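Local coordinates for probable glutamine-binding lipoprotein GlnH (GLNBP) (Mycobacterium tuberculosis, PDB 6H20) that binds aspartate and related amino acids such as asparagine as an extracellular solute-binding protein, and probably relays amino acid availability to the control of glutamate metabolism, at residues S61-F66 against L271-P276; T75-D80 against V137-N142; L146-S151 against V196-R201; T154-L159 against L173-E178; I212-V217 against L223-P228. All blocks are in the same frame, centred on the assembly; numbering follows the deposited sequence.

In the fold
Contacts 1 and 2 lie about 8 Å apart, centre to centre, and touch through backbone pairs such as Leu63 O with Phe77 N. Contact 1 joins the loop after strand 53-57 to the turn after helix 262-270, so the other contacts fall between its two segments in sequence. Contacts 3, 4 and 5 form a second group, with centres about 11 to 16 Å apart. Strand 139-148 connects the groups: it serves contacts 2 and 3 and pairs with strand 223-226 of contact 5. Contact 5 also touches contact 1, by Asn62 ND2 and Gly215 O, with centres about 11 Å apart. Both links are consistent with the two lobes of this family closing round the bound asparagine.

Contact 1: residues S61-F66 against L271-P276; sequences SNLFSF and LTVLGP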
# COMPACT_ATOMS: atom_id res chain seq x y z
N SER A 61 1.59 -2.46 9.00
CA SER A 61 1.95 -1.17 8.40
C SER A 61 1.46 -0.05 9.31
O SER A 61 0.33 0.45 9.16
CB SER A 61 1.38 -1.05 6.97
OG SER A 61 1.99 -2.00 6.10
N ASN A 62 2.32 0.38 10.24
CA ASN A 62 1.99 1.52 11.08
C ASN A 62 1.61 2.71 10.19
O ASN A 62 2.20 2.92 9.13
CB ASN A 62 3.19 1.91 11.93
CG ASN A 62 2.83 2.96 12.97
OD1 ASN A 62 1.71 2.95 13.51
ND2 ASN A 62 3.75 3.87 13.24
N LEU A 63 0.62 3.47 10.65
CA LEU A 63 -0.02 4.62 10.00
C LEU A 63 -1.04 4.22 8.95
O LEU A 63 -1.81 5.09 8.52
CB LEU A 63 0.95 5.63 9.38
CG LEU A 63 2.02 6.15 10.35
CD1 LEU A 63 2.86 7.18 9.60
CD2 LEU A 63 1.38 6.73 11.61
N PHE A 64 -1.08 2.96 8.51
CA PHE A 64 -1.93 2.52 7.41
C PHE A 64 -2.91 1.43 7.80
O PHE A 64 -4.11 1.58 7.57
CB PHE A 64 -1.06 2.10 6.22
CG PHE A 64 -0.51 3.28 5.48
CD1 PHE A 64 -1.26 3.89 4.48
CD2 PHE A 64 0.69 3.85 5.86
CE1 PHE A 64 -0.80 5.01 3.85
CE2 PHE A 64 1.17 4.99 5.24
CZ PHE A 64 0.41 5.57 4.21
N SER A 65 -2.43 0.34 8.39
CA SER A 65 -3.32 -0.68 8.94
C SER A 65 -2.51 -1.39 10.02
O SER A 65 -1.52 -2.06 9.71
CB SER A 65 -3.85 -1.64 7.87
OG SER A 65 -2.83 -2.29 7.14
N PHE A 66 -2.88 -1.16 11.27
CA PHE A 66 -2.14 -1.66 12.41
C PHE A 66 -3.10 -1.71 13.59
O PHE A 66 -4.17 -1.10 13.56
CB PHE A 66 -0.93 -0.75 12.72
CG PHE A 66 -1.31 0.62 13.23
CD1 PHE A 66 -1.66 1.63 12.34
CD2 PHE A 66 -1.32 0.89 14.59
CE1 PHE A 66 -2.01 2.90 12.80
CE2 PHE A 66 -1.66 2.16 15.05
CZ PHE A 66 -2.01 3.16 14.16
N LEU A 271 -0.56 11.32 8.37
CA LEU A 271 0.63 11.40 7.52
C LEU A 271 1.39 12.72 7.64
O LEU A 271 2.26 12.99 6.80
CB LEU A 271 0.25 11.16 6.05
CG LEU A 271 -0.41 9.80 5.78
CD1 LEU A 271 -0.69 9.61 4.29
CD2 LEU A 271 0.41 8.65 6.33
N THR A 272 1.10 13.54 8.65
CA THR A 272 1.78 14.83 8.75
C THR A 272 3.29 14.69 8.91
O THR A 272 4.02 15.65 8.64
CB THR A 272 1.20 15.69 9.87
OG1 THR A 272 1.25 14.99 11.12
CG2 THR A 272 -0.24 16.06 9.56
N VAL A 273 3.78 13.52 9.34
CA VAL A 273 5.22 13.27 9.42
C VAL A 273 5.91 13.52 8.08
O VAL A 273 7.10 13.86 8.03
CB VAL A 273 5.48 11.85 9.96
CG1 VAL A 273 4.92 10.80 9.01
CG2 VAL A 273 6.96 11.62 10.20
N LEU A 274 5.19 13.36 6.97
CA LEU A 274 5.82 13.52 5.67
C LEU A 274 5.83 14.95 5.16
O LEU A 274 6.55 15.25 4.20
CB LEU A 274 5.19 12.57 4.64
CG LEU A 274 5.68 11.13 4.84
CD1 LEU A 274 5.20 10.25 3.71
CD2 LEU A 274 7.19 11.07 4.93
N GLY A 275 5.10 15.85 5.82
CA GLY A 275 5.04 17.23 5.41
C GLY A 275 3.60 17.67 5.34
O GLY A 275 2.68 16.89 5.58
N PRO A 276 3.37 18.94 5.01
CA PRO A 276 2.00 19.43 4.89
C PRO A 276 1.27 18.68 3.78
O PRO A 276 1.87 18.19 2.83
CB PRO A 276 2.17 20.91 4.54
CG PRO A 276 3.59 21.24 4.92
CD PRO A 276 4.36 19.98 4.68
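Phe64 and Leu271 both carry CG anti to their own carbonyl carbon and beside the backbone N, with chi1 of -76° and -59°. These torsions bring the ends of both side chains into the contact, although neither CB points straight across. The two side chains cross at about a right angle. Leu271 CD2 does most of the touching and approaches the ring obliquely, 3.7 Å from Phe64 CZ and 3.9 Å from Phe64 CE2. The second methyl, Leu271 CD1, meets Phe64 CZ at 4.2 Å. Leu63 fills in alongside. Its CB is 4.3 Å from Leu271 CD2, and its CD1 is 4.2 Å from Val273 CG1. Leu271 follows helix 262-270 and leads into the 3-10 turn 272-274. The opposing loop holds a classic beta bulge, in which Phe64 N and Ser65 N both bond to Ser61 O. Beyond the two segments, Phe64 also packs on Thr121, a residue of the amino acid pocket, and on Thr211 of helix 210-219. Three of the four touching residues are buried, and Val273 is at the exposed side. The contact is apolar throughout, so it depends on shape fit and exclusion of water.

Contact 2: residues T75-D80 against V137-N142; sequences TGFDVD and VYLDAN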
# COMPACT_ATOMS: atom_id res chain seq x y z
N THR A 75 -6.62 0.20 12.83
CA THR A 75 -6.76 1.60 12.46
C THR A 75 -5.64 1.97 11.50
O THR A 75 -4.75 1.16 11.21
CB THR A 75 -6.80 2.49 13.71
OG1 THR A 75 -7.23 3.81 13.35
CG2 THR A 75 -5.44 2.54 14.40
N GLY A 76 -5.69 3.20 11.01
CA GLY A 76 -4.73 3.69 10.05
C GLY A 76 -5.40 4.34 8.85
O GLY A 76 -6.62 4.29 8.69
N PHE A 77 -4.56 4.94 8.00
CA PHE A 77 -5.05 5.63 6.80
C PHE A 77 -5.84 4.69 5.89
O PHE A 77 -6.91 5.05 5.39
CB PHE A 77 -3.86 6.24 6.05
CG PHE A 77 -4.24 7.12 4.89
CD1 PHE A 77 -4.33 6.59 3.62
CD2 PHE A 77 -4.46 8.48 5.07
CE1 PHE A 77 -4.66 7.40 2.54
CE2 PHE A 77 -4.80 9.29 3.99
CZ PHE A 77 -4.89 8.73 2.72
N ASP A 78 -5.31 3.48 5.64
CA ASP A 78 -6.00 2.54 4.76
C ASP A 78 -7.30 2.05 5.38
O ASP A 78 -8.31 1.89 4.67
CB ASP A 78 -5.09 1.35 4.44
CG ASP A 78 -4.12 1.62 3.30
OD1 ASP A 78 -4.35 2.56 2.50
OD2 ASP A 78 -3.15 0.84 3.19
N VAL A 79 -7.31 1.80 6.69
CA VAL A 79 -8.55 1.44 7.38
C VAL A 79 -9.60 2.52 7.19
O VAL A 79 -10.78 2.24 6.91
CB VAL A 79 -8.25 1.20 8.88
CG1 VAL A 79 -9.54 0.94 9.63
CG2 VAL A 79 -7.28 0.05 9.03
N ASP A 80 -9.19 3.79 7.31
CA ASP A 80 -10.12 4.90 7.19
C ASP A 80 -10.62 5.06 5.76
O ASP A 80 -11.80 5.35 5.56
CB ASP A 80 -9.49 6.18 7.74
CG ASP A 80 -9.42 6.19 9.26
OD1 ASP A 80 -10.09 5.35 9.91
OD2 ASP A 80 -8.68 7.04 9.80
N VAL A 137 -6.28 6.60 -8.15
CA VAL A 137 -5.22 6.71 -7.15
C VAL A 137 -5.73 7.47 -5.93
O VAL A 137 -6.26 8.58 -6.06
CB VAL A 137 -4.00 7.43 -7.76
CG1 VAL A 137 -2.91 7.66 -6.70
CG2 VAL A 137 -3.47 6.66 -8.96
N TYR A 138 -5.54 6.89 -4.73
CA TYR A 138 -5.93 7.58 -3.51
C TYR A 138 -4.77 8.12 -2.68
O TYR A 138 -5.00 8.90 -1.75
CB TYR A 138 -6.87 6.71 -2.64
CG TYR A 138 -6.21 5.53 -1.95
CD1 TYR A 138 -5.60 5.67 -0.71
CD2 TYR A 138 -6.25 4.26 -2.53
CE1 TYR A 138 -5.02 4.58 -0.08
CE2 TYR A 138 -5.67 3.16 -1.90
CZ TYR A 138 -5.05 3.34 -0.68
OH TYR A 138 -4.48 2.26 -0.06
N LEU A 139 -3.54 7.77 -3.02
CA LEU A 139 -2.36 8.33 -2.37
C LEU A 139 -1.19 7.98 -3.25
O LEU A 139 -1.13 6.87 -3.78
CB LEU A 139 -2.17 7.69 -0.98
CG LEU A 139 -1.07 8.30 -0.11
CD1 LEU A 139 -1.43 9.71 0.29
CD2 LEU A 139 -0.86 7.44 1.13
N ASP A 140 -0.26 8.92 -3.44
CA ASP A 140 0.90 8.70 -4.30
C ASP A 140 2.17 8.75 -3.46
O ASP A 140 2.55 9.81 -2.98
CB ASP A 140 0.95 9.73 -5.43
CG ASP A 140 2.02 9.41 -6.44
OD1 ASP A 140 2.16 8.21 -6.80
OD2 ASP A 140 2.73 10.34 -6.89
N ALA A 141 2.81 7.60 -3.31
CA ALA A 141 4.04 7.49 -2.53
C ALA A 141 5.23 7.25 -3.46
O ALA A 141 5.09 7.13 -4.68
CB ALA A 141 3.90 6.38 -1.48
N ASN A 142 6.42 7.21 -2.88
CA ASN A 142 7.60 6.91 -3.69
C ASN A 142 8.60 6.13 -2.86
O ASN A 142 8.81 6.43 -1.68
CB ASN A 142 8.26 8.17 -4.24
CG ASN A 142 8.98 7.91 -5.55
OD1 ASN A 142 9.97 7.17 -5.59
ND2 ASN A 142 8.49 8.51 -6.64
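The first turn of helix 77-90 meets the chain leading into strand 139-148 beside the amino acid pocket, where Phe77 and Asp78 face Tyr138 and Leu139. Gly76 is the N-cap of the helix, so Asp78 sits close to its positive end. Tyr138 OH donates a short hydrogen bond to Asp78 OD1, 2.6 Å long. The hydroxyl comes from above the carboxylate plane, 41° out of it. The carboxylate and the phenol ring are turned 72° against each other. Tyr138 has CG between its backbone N and carbonyl carbon (chi1 72°), and this projects the ring toward helix 77-90. Phe77 runs past Tyr138 in the opposite direction, and the rings meet edge to edge. Phe77 CE1 lies 3.8 Å from Tyr138 CD1 and 3.9 Å from Tyr138 CE1. Leu139 CD2 adds an oblique contact, 4.1 Å from Phe77 CE1. The other oxygen, Asp78 OD2, accepts from Thr121 N, so Asp78 links the tyrosine to a pocket residue. The hydroxyl, the amide and the nearby helix start probably all favour a negative charge on this buried acid. Asp78 is thus a second-shell residue of the binding cleft. Strand 139-148 pairs antiparallel with strand 232-240, consistent with the two connecting strands of a type 2 periplasmic-binding-protein fold.

Contact 3: residues L146-S151 against V196-R201; sequences LAPRDS and VALQQR
Pro148 and Leu198 make the main apolar contact. Leu198 reaches end-on to the CG-CD side of the Pro148 ring, and Leu198 CD1 lies 4.0 Å from both Pro148 CG and Pro148 CD. Leu198 extends from the helix with its CG anti to the backbone N (chi1 -174°), which carries the two methyls over to the strand. The other methyl turns toward the backbone: Leu198 CD2 is 4.4 Å from Leu146 O. This is a loose approach of a methyl to a carbonyl and nothing stronger.

The charged groups are near each other but do not meet. Asp150 OD2 and Arg201 NH2 are 5.4 Å apart, so any attraction is probably weak. Tyr222 OH stands as a common partner, hydrogen-bonded to Asp150 OD1 and weakly to Arg201 NH2.

Backbone bonds shape both segments locally. A type I turn runs from Pro148 to Ser151, closed by Ser151 N to Pro148 O at 2.9 Å. The helix ends in a Schellman motif with Arg201, at positive phi, as its C-prime residue. One of its bonds is Arg201 N to Leu198 O at 2.9 Å.

The contact joins the end of strand 139-148 to the end of helix 191-199. Leu223 of strand 223-226 packs on both Leu146 and Leu198. Leu146 also touches Leu213, Leu216 and Val217 of helix 210-219, so that helix adjoins the contact too.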
# COMPACT_ATOMS: atom_id res chain seq x y z
N LEU A 146 15.43 3.62 4.24
CA LEU A 146 15.42 3.85 5.68
C LEU A 146 16.68 3.23 6.29
O LEU A 146 16.97 2.05 6.06
CB LEU A 146 14.18 3.20 6.30
CG LEU A 146 14.02 3.30 7.82
CD1 LEU A 146 13.56 4.69 8.17
CD2 LEU A 146 13.00 2.27 8.31
N ALA A 147 17.43 4.02 7.05
CA ALA A 147 18.64 3.52 7.67
C ALA A 147 18.82 4.19 9.03
O ALA A 147 18.22 5.23 9.29
CB ALA A 147 19.86 3.80 6.79
N PRO A 148 19.62 3.61 9.92
CA PRO A 148 19.90 4.29 11.19
C PRO A 148 20.60 5.62 10.95
O PRO A 148 21.32 5.80 9.97
CB PRO A 148 20.81 3.30 11.92
CG PRO A 148 20.51 1.96 11.28
CD PRO A 148 20.25 2.27 9.85
N ARG A 149 20.42 6.54 11.90
CA ARG A 149 20.97 7.89 11.74
C ARG A 149 22.49 7.91 11.60
O ARG A 149 23.04 8.83 10.98
CB ARG A 149 20.52 8.79 12.89
CG ARG A 149 19.13 9.36 12.67
CD ARG A 149 18.50 9.81 13.98
NE ARG A 149 17.22 10.43 13.70
CZ ARG A 149 17.09 11.68 13.27
NH1 ARG A 149 18.16 12.45 13.11
NH2 ARG A 149 15.89 12.15 13.01
N ASP A 150 23.19 6.92 12.16
CA ASP A 150 24.64 6.90 12.04
C ASP A 150 25.15 6.16 10.81
O ASP A 150 26.36 6.07 10.62
CB ASP A 150 25.29 6.34 13.31
CG ASP A 150 24.78 4.96 13.66
OD1 ASP A 150 23.55 4.78 13.69
OD2 ASP A 150 25.62 4.06 13.95
N SER A 151 24.25 5.62 9.99
CA SER A 151 24.66 4.86 8.82
C SER A 151 25.17 5.81 7.73
O SER A 151 24.62 6.90 7.55
CB SER A 151 23.46 4.10 8.27
OG SER A 151 23.76 3.50 7.01
N VAL A 196 11.94 -4.84 12.96
CA VAL A 196 12.54 -5.68 13.99
C VAL A 196 13.96 -6.10 13.58
O VAL A 196 14.90 -6.03 14.39
CB VAL A 196 11.66 -6.91 14.28
CG1 VAL A 196 12.39 -7.89 15.20
CG2 VAL A 196 10.35 -6.46 14.91
N ALA A 197 14.12 -6.53 12.33
CA ALA A 197 15.44 -6.95 11.86
C ALA A 197 16.46 -5.82 11.97
O ALA A 197 17.62 -6.06 12.32
CB ALA A 197 15.34 -7.44 10.42
N LEU A 198 16.05 -4.59 11.65
CA LEU A 198 16.99 -3.48 11.73
C LEU A 198 17.28 -3.12 13.18
O LEU A 198 18.43 -2.83 13.54
CB LEU A 198 16.44 -2.28 10.96
CG LEU A 198 17.35 -1.06 10.81
CD1 LEU A 198 18.72 -1.41 10.25
CD2 LEU A 198 16.67 -0.03 9.93
N GLN A 199 16.25 -3.17 14.03
CA GLN A 199 16.48 -2.92 15.46
C GLN A 199 17.47 -3.91 16.04
O GLN A 199 18.25 -3.56 16.93
CB GLN A 199 15.16 -2.98 16.22
CG GLN A 199 14.27 -1.80 15.92
CD GLN A 199 12.89 -1.91 16.53
OE1 GLN A 199 12.31 -2.99 16.59
NE2 GLN A 199 12.36 -0.79 16.97
N GLN A 200 17.45 -5.15 15.56
CA GLN A 200 18.36 -6.18 16.04
C GLN A 200 19.65 -6.23 15.23
O GLN A 200 20.45 -7.16 15.43
CB GLN A 200 17.67 -7.54 16.05
CG GLN A 200 16.34 -7.50 16.75
CD GLN A 200 15.81 -8.88 17.09
OE1 GLN A 200 16.53 -9.87 17.01
NE2 GLN A 200 14.54 -8.94 17.47
N ARG A 201 19.87 -5.27 14.34
CA ARG A 201 21.08 -5.18 13.52
C ARG A 201 21.31 -6.44 12.68
O ARG A 201 22.46 -6.84 12.44
CB ARG A 201 22.31 -4.82 14.37
CG ARG A 201 22.08 -3.63 15.27
CD ARG A 201 23.39 -3.04 15.77
NE ARG A 201 23.32 -1.58 15.87
CZ ARG A 201 23.14 -0.92 17.02
NH1 ARG A 201 23.01 -1.59 18.15
NH2 ARG A 201 23.09 0.40 17.02

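Contact 4: residues T154-L159 against L173-E178; sequences TKVSDL and LRRIRE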
# COMPACT_ATOMS: atom_id res chain seq x y z
N THR A 154 23.26 6.92 2.04
CA THR A 154 22.44 8.05 1.61
C THR A 154 21.96 7.97 0.16
O THR A 154 21.15 8.81 -0.24
CB THR A 154 23.15 9.40 1.81
OG1 THR A 154 24.27 9.48 0.93
CG2 THR A 154 23.60 9.56 3.25
N LYS A 155 22.45 7.02 -0.63
CA LYS A 155 22.03 6.91 -2.02
C LYS A 155 21.90 5.44 -2.40
O LYS A 155 22.32 4.54 -1.66
CB LYS A 155 22.97 7.66 -2.97
CG LYS A 155 24.43 7.39 -2.75
CD LYS A 155 25.26 8.37 -3.56
CE LYS A 155 26.59 8.63 -2.90
NZ LYS A 155 27.39 7.38 -2.78
N VAL A 156 21.28 5.21 -3.55
CA VAL A 156 20.96 3.85 -3.97
C VAL A 156 22.22 3.00 -4.09
O VAL A 156 22.22 1.83 -3.69
CB VAL A 156 20.16 3.88 -5.28
CG1 VAL A 156 19.91 2.46 -5.78
CG2 VAL A 156 18.86 4.60 -5.05
N SER A 157 23.31 3.57 -4.62
CA SER A 157 24.51 2.77 -4.83
C SER A 157 25.12 2.30 -3.51
O SER A 157 25.83 1.29 -3.50
CB SER A 157 25.54 3.54 -5.67
OG SER A 157 25.97 4.72 -5.01
N ASP A 158 24.82 2.97 -2.40
CA ASP A 158 25.30 2.54 -1.09
C ASP A 158 24.68 1.21 -0.66
O ASP A 158 25.20 0.56 0.25
CB ASP A 158 24.96 3.60 -0.04
CG ASP A 158 25.75 4.88 -0.23
OD1 ASP A 158 26.86 4.83 -0.81
OD2 ASP A 158 25.27 5.95 0.20
N LEU A 159 23.57 0.81 -1.28
CA LEU A 159 22.91 -0.44 -0.94
C LEU A 159 23.65 -1.66 -1.48
O LEU A 159 23.46 -2.76 -0.95
CB LEU A 159 21.48 -0.44 -1.47
CG LEU A 159 20.61 0.68 -0.88
CD1 LEU A 159 19.18 0.55 -1.39
CD2 LEU A 159 20.67 0.66 0.65
N LEU A 173 10.52 -5.04 -3.68
CA LEU A 173 11.48 -6.10 -3.99
C LEU A 173 11.92 -6.00 -5.44
O LEU A 173 13.11 -6.08 -5.75
CB LEU A 173 10.83 -7.45 -3.72
CG LEU A 173 11.54 -8.73 -4.15
CD1 LEU A 173 12.98 -8.77 -3.66
CD2 LEU A 173 10.76 -9.95 -3.65
N ARG A 174 10.96 -5.78 -6.35
CA ARG A 174 11.30 -5.69 -7.77
C ARG A 174 12.28 -4.55 -8.04
O ARG A 174 13.21 -4.71 -8.84
CB ARG A 174 10.02 -5.53 -8.59
CG ARG A 174 10.26 -5.32 -10.08
CD ARG A 174 10.88 -6.54 -10.75
NE ARG A 174 11.08 -6.32 -12.18
CZ ARG A 174 12.03 -5.54 -12.69
NH1 ARG A 174 12.14 -5.40 -14.01
NH2 ARG A 174 12.88 -4.92 -11.89
N ARG A 175 12.13 -3.42 -7.35
CA ARG A 175 13.03 -2.29 -7.58
C ARG A 175 14.43 -2.56 -7.01
O ARG A 175 15.44 -2.20 -7.63
CB ARG A 175 12.43 -1.03 -6.96
CG ARG A 175 13.34 0.20 -7.00
CD ARG A 175 13.69 0.58 -8.43
NE ARG A 175 14.58 1.73 -8.51
CZ ARG A 175 15.91 1.67 -8.45
NH1 ARG A 175 16.52 0.49 -8.30
NH2 ARG A 175 16.63 2.77 -8.54
N ILE A 176 14.52 -3.18 -5.84
CA ILE A 176 15.82 -3.54 -5.28
C ILE A 176 16.54 -4.56 -6.17
O ILE A 176 17.78 -4.59 -6.22
CB ILE A 176 15.64 -4.05 -3.83
CG1 ILE A 176 15.10 -2.93 -2.96
CG2 ILE A 176 16.96 -4.60 -3.28
CD1 ILE A 176 15.90 -1.68 -3.01
N ARG A 177 15.79 -5.41 -6.88
CA ARG A 177 16.40 -6.38 -7.78
C ARG A 177 17.05 -5.73 -9.00
O ARG A 177 17.73 -6.42 -9.76
CB ARG A 177 15.37 -7.42 -8.22
CG ARG A 177 14.99 -8.41 -7.13
CD ARG A 177 15.94 -9.61 -7.11
NE ARG A 177 15.69 -10.49 -8.25
CZ ARG A 177 16.50 -10.60 -9.30
NH1 ARG A 177 17.63 -9.90 -9.34
NH2 ARG A 177 16.19 -11.40 -10.31
N GLU A 178 16.85 -4.43 -9.22
CA GLU A 178 17.51 -3.71 -10.30
C GLU A 178 18.89 -3.20 -9.92
O GLU A 178 19.66 -2.83 -10.81
CB GLU A 178 16.66 -2.53 -10.77
CG GLU A 178 15.35 -2.95 -11.39
CD GLU A 178 14.44 -1.77 -11.68
OE1 GLU A 178 14.89 -0.61 -11.58
OE2 GLU A 178 13.26 -2.02 -12.01
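Val156 and Leu159 lie on a turn with helical backbone angles that lacks the regular helix bonds, and it faces helix 171-176 with the CA atoms of Leu159 and Ile176 8.9 Å apart. The CB atoms of Val156 and Leu159 point toward the helix. Leu159 CD1 and Ile176 CD1 meet methyl to methyl at 4.3 Å. Val156 CG1 comes obliquely to the guanidinium of Arg175 and lies 4.3 Å from NH2. The polar end of Arg175 is held mainly by Met230 O, which accepts from NE. Glu178 OE1 is a long charge partner of Arg175 and sits well out of the guanidinium plane. Glu178 OE2 makes a closer salt bridge with Arg174 NH2, at 2.9 Å. Within the turn, Asp158 OD2 accepts two backbone bonds. It takes a nearly straight one from Thr154 N on its anti lone pair (2.9 Å), and a second from Lys155 N, 44° above the carboxylate plane. Helix 171-176 links the parallel strands 163-167 and 184-188, a beta-alpha-beta crossover. Around this thin contact, Leu159 packs on Val164 and on Ile145 of strand 139-148. Ile176 reaches Val166 and Ile185, so the turn and the helix pack on the same sheet.

Contact 5: residues I212-V217 against L223-P228; sequences ILAGLV and LHIVGP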
# COMPACT_ATOMS: atom_id res chain seq x y z
N ILE A 212 5.22 4.15 4.05
CA ILE A 212 5.44 3.02 4.96
C ILE A 212 6.66 3.27 5.83
O ILE A 212 6.65 3.03 7.06
CB ILE A 212 5.57 1.71 4.16
CG1 ILE A 212 4.29 1.43 3.38
CG2 ILE A 212 5.93 0.53 5.10
CD1 ILE A 212 4.40 0.20 2.47
N LEU A 213 7.74 3.76 5.22
CA LEU A 213 8.96 4.04 5.99
C LEU A 213 8.71 5.08 7.08
O LEU A 213 9.27 4.96 8.18
CB LEU A 213 10.07 4.53 5.06
CG LEU A 213 10.58 3.55 3.99
CD1 LEU A 213 11.72 4.22 3.22
CD2 LEU A 213 11.05 2.23 4.62
N ALA A 214 7.89 6.10 6.79
CA ALA A 214 7.55 7.08 7.82
C ALA A 214 6.85 6.44 9.01
O ALA A 214 7.07 6.84 10.16
CB ALA A 214 6.69 8.19 7.22
N GLY A 215 6.02 5.43 8.76
CA GLY A 215 5.42 4.69 9.86
C GLY A 215 6.46 3.98 10.70
O GLY A 215 6.33 3.89 11.93
N LEU A 216 7.50 3.45 10.05
CA LEU A 216 8.59 2.81 10.80
C LEU A 216 9.38 3.84 11.60
O LEU A 216 9.78 3.57 12.75
CB LEU A 216 9.49 2.03 9.85
CG LEU A 216 8.78 0.94 9.04
CD1 LEU A 216 9.81 0.17 8.25
CD2 LEU A 216 7.98 0.02 9.95
N VAL A 217 9.62 5.03 11.03
CA VAL A 217 10.31 6.09 11.77
C VAL A 217 9.52 6.49 13.01
O VAL A 217 10.10 6.78 14.06
CB VAL A 217 10.56 7.31 10.86
CG1 VAL A 217 11.05 8.51 11.69
CG2 VAL A 217 11.57 6.97 9.79
N LEU A 223 15.87 6.01 13.37
CA LEU A 223 15.99 5.82 11.94
C LEU A 223 15.60 7.09 11.19
O LEU A 223 14.85 7.94 11.69
CB LEU A 223 15.09 4.66 11.49
CG LEU A 223 15.18 3.42 12.37
CD1 LEU A 223 14.23 2.37 11.81
CD2 LEU A 223 16.60 2.88 12.40
N HIS A 224 16.11 7.21 9.96
CA HIS A 224 15.75 8.33 9.10
C HIS A 224 15.65 7.87 7.65
O HIS A 224 16.20 6.83 7.25
CB HIS A 224 16.69 9.56 9.25
CG HIS A 224 18.10 9.34 8.79
ND1 HIS A 224 19.02 10.37 8.73
CD2 HIS A 224 18.76 8.23 8.37
CE1 HIS A 224 20.17 9.91 8.30
NE2 HIS A 224 20.04 8.61 8.07
N ILE A 225 14.93 8.66 6.85
CA ILE A 225 14.69 8.35 5.45
C ILE A 225 15.66 9.16 4.60
O ILE A 225 15.82 10.37 4.80
CB ILE A 225 13.24 8.69 5.07
CG1 ILE A 225 12.27 7.79 5.85
CG2 ILE A 225 13.02 8.53 3.56
CD1 ILE A 225 10.80 8.22 5.74
N VAL A 226 16.32 8.47 3.66
CA VAL A 226 17.37 9.05 2.84
C VAL A 226 17.15 8.65 1.39
O VAL A 226 16.36 7.75 1.07
CB VAL A 226 18.78 8.63 3.31
CG1 VAL A 226 19.00 9.04 4.77
CG2 VAL A 226 18.96 7.13 3.16
N GLY A 227 17.87 9.33 0.51
CA GLY A 227 17.97 8.94 -0.88
C GLY A 227 16.92 9.55 -1.78
O GLY A 227 15.97 10.20 -1.33
N PRO A 228 17.07 9.33 -3.07
CA PRO A 228 16.15 9.92 -4.04
C PRO A 228 14.87 9.10 -4.15
O PRO A 228 14.75 8.00 -3.61
CB PRO A 228 16.95 9.81 -5.35
CG PRO A 228 17.71 8.55 -5.19
CD PRO A 228 18.03 8.41 -3.71
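Ile225 is the main bump, and it fills a hollow on helix 210-219 between Leu213, Ala214 and Val217. Its CG1 is anti to the carbonyl carbon (chi1 -64°), chi2 of 169° keeps the chain extended, and CD1 reaches the helix backbone. Ile225 CD1 lies 3.8 Å from Leu213 CB and 3.8 Å from Ala214 N. The methyl of Ala214 lines the hollow, with CB 4.4 Å from Ile225 CD1. Val217 forms another wall of the hollow, its CG2 4.1 Å from Ile225 CG1. The two side chains cross obliquely. This is a helix followed by an antiparallel strand: the axes of helix segment 212-217 and strand 223-226 approach to 8.3 Å, with 157° between their N-to-C directions. The strand extends the sheet by pairing with strand 139-148, and the helix packs on that sheet. Near the helix start, Ile212 touches the bound asparagine. Val217 is also a bump of its own. Its CG1 rests on the strand, 3.8 Å from Leu223 O, where the backbones are closest, the CA atoms of Val217 and Leu223 being 5.7 Å apart. Leu223 points toward the helix, and Leu195 of helix 191-199 packs on it and on Leu216. Val273 and Leu274 press against the methyl of Ala214.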